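Particle-associated glycoside hydrolase (Acinetobacter phage Fri1, PDB 6C72) is a tailspike that depolymerises the capsular polysaccharide of Acinetobacter baumannii, probably by cleaving its glycosidic bonds as the phage enters the host. Local coordinates at residues A442-N447 with V459-I464. Residues are numbered along the deposited sequence; the frame is centred on the assembly and turned at random.
Sequences ASFGVN and VDRRTI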
# COMPACT_ATOMS: atom_id res chain seq x y z
N ALA A 442 -9.73 23.31 0.85
CA ALA A 442 -9.41 21.98 0.37
C ALA A 442 -10.01 21.73 -1.01
O ALA A 442 -10.93 22.42 -1.46
CB ALA A 442 -9.93 20.92 1.35
N SER A 443 -9.47 20.72 -1.68
CA SER A 443 -10.10 20.18 -2.87
C SER A 443 -11.11 19.13 -2.44
O SER A 443 -10.81 18.28 -1.59
CB SER A 443 -9.07 19.57 -3.81
OG SER A 443 -8.35 20.59 -4.48
N PHE A 444 -12.31 19.22 -3.01
CA PHE A 444 -13.40 18.28 -2.75
C PHE A 444 -13.73 17.56 -4.04
O PHE A 444 -14.02 18.20 -5.06
CB PHE A 444 -14.65 19.01 -2.24
CG PHE A 444 -14.52 19.57 -0.86
CD1 PHE A 444 -13.92 20.80 -0.64
CD2 PHE A 444 -15.04 18.88 0.23
CE1 PHE A 444 -13.80 21.32 0.65
CE2 PHE A 444 -14.93 19.39 1.52
CZ PHE A 444 -14.32 20.61 1.73
N GLY A 445 -13.71 16.24 -4.01
CA GLY A 445 -14.28 15.42 -5.06
C GLY A 445 -15.71 15.03 -4.73
O GLY A 445 -16.44 15.76 -4.05
N VAL A 446 -16.13 13.87 -5.24
CA VAL A 446 -17.40 13.32 -4.82
C VAL A 446 -17.32 12.93 -3.35
O VAL A 446 -16.34 12.30 -2.92
CB VAL A 446 -17.77 12.10 -5.68
CG1 VAL A 446 -19.00 11.41 -5.11
CG2 VAL A 446 -18.01 12.52 -7.12
N ASN A 447 -18.33 13.32 -2.57
CA ASN A 447 -18.51 12.88 -1.19
C ASN A 447 -20.00 12.63 -0.97
O ASN A 447 -20.85 13.08 -1.75
CB ASN A 447 -17.96 13.90 -0.17
CG ASN A 447 -16.43 14.00 -0.21
OD1 ASN A 447 -15.72 13.17 0.35
ND2 ASN A 447 -15.93 15.03 -0.89
N VAL A 459 -15.06 20.72 -5.96
CA VAL A 459 -14.32 21.89 -6.41
C VAL A 459 -12.84 21.55 -6.38
O VAL A 459 -12.33 21.00 -5.39
CB VAL A 459 -14.64 23.14 -5.55
CG1 VAL A 459 -14.46 22.85 -4.06
CG2 VAL A 459 -13.80 24.33 -5.97
N ASP A 460 -12.13 21.87 -7.47
CA ASP A 460 -10.71 21.58 -7.60
C ASP A 460 -9.90 22.81 -7.22
O ASP A 460 -10.11 23.90 -7.77
CB ASP A 460 -10.38 21.13 -9.02
CG ASP A 460 -8.95 20.59 -9.15
OD1 ASP A 460 -8.31 20.30 -8.10
OD2 ASP A 460 -8.48 20.46 -10.31
N ARG A 461 -8.99 22.65 -6.25
CA ARG A 461 -8.08 23.70 -5.81
C ARG A 461 -6.63 23.21 -5.79
O ARG A 461 -5.77 23.81 -5.13
CB ARG A 461 -8.51 24.23 -4.44
CG ARG A 461 -9.99 24.67 -4.37
CD ARG A 461 -10.34 25.39 -3.08
NE ARG A 461 -11.68 25.98 -3.11
CZ ARG A 461 -12.69 25.60 -2.32
NH1 ARG A 461 -12.51 24.62 -1.44
NH2 ARG A 461 -13.88 26.19 -2.41
N ARG A 462 -6.35 22.12 -6.49
CA ARG A 462 -5.01 21.56 -6.47
C ARG A 462 -4.05 22.41 -7.30
O ARG A 462 -4.42 23.02 -8.30
CB ARG A 462 -5.02 20.12 -6.99
CG ARG A 462 -5.75 19.13 -6.09
CD ARG A 462 -5.98 17.81 -6.83
NE ARG A 462 -6.82 18.06 -8.00
CZ ARG A 462 -6.80 17.32 -9.11
NH1 ARG A 462 -5.97 16.29 -9.21
NH2 ARG A 462 -7.61 17.64 -10.12
N THR A 463 -2.79 22.42 -6.87
CA THR A 463 -1.77 23.21 -7.55
C THR A 463 -1.49 22.68 -8.95
O THR A 463 -1.25 23.47 -9.87
CB THR A 463 -0.49 23.25 -6.70
OG1 THR A 463 -0.78 23.83 -5.42
CG2 THR A 463 0.58 24.07 -7.38
N ILE A 464 -1.50 21.36 -9.13
CA ILE A 464 -1.15 20.77 -10.41
C ILE A 464 -2.07 21.28 -11.52
O ILE A 464 -1.68 21.37 -12.68
CB ILE A 464 -1.16 19.23 -10.31
CG1 ILE A 464 -0.66 18.60 -11.60
CG2 ILE A 464 -2.55 18.70 -10.00
CD1 ILE A 464 0.77 18.84 -11.84
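Phe444 and Val459 form a single antiparallel bridge, a hydrogen-bonded pair closed by two backbone bonds: Phe444 N to Val459 O at 3.0 Å and Val459 N to Phe444 O at 2.9 Å. The tight part of the contact continues at Ser443, which is buried. Its OG lies beside its own backbone N (chi1 -75°), and from there it accepts the backbone N of Arg461 at 2.8 Å; the same hydroxyl also bonds to Gly419 O. The CG of Arg462 packs against this oxygen at 3.4 Å.

Strand 443-444 runs parallel to strand 422-429 at the end of the long parallel solenoid, consistent with the beta-helix of phage tailspikes. The bridge sets the chain that leads on toward the C-terminal beta domain antiparallel beside strand 443-444. The subunit interface also lies here: Asp460 OD2 bonds to Tyr468 OH of the second subunit, and Ile464 packs on Phe444 of the third subunit. Within 459-464, Asp460 OD1 takes the backbone N of Arg462 in an Asx turn, while Arg462 uses NE and NH2, one to each carboxylate oxygen, in a salt bridge reached from above the carboxylate plane, NE to OD1 at 2.7 Å. NE and the backbone N approach OD1 from opposite faces of the carboxylate.

In contrast to buried Ser443, Val459 and Arg461 are partly exposed. Val459 CG1 stands 4.0 Å from Phe444 CD1, the two side chains pointing the same way, and it also lies over one face of the Arg461 guanidinium. That group, its plane 89° from the Phe444 ring, brings NH1 to the ring edge. NH1 donates to Ala442 O at 2.7 Å with a bent N-H...O angle of 137°, and Ala439 O is its second acceptor.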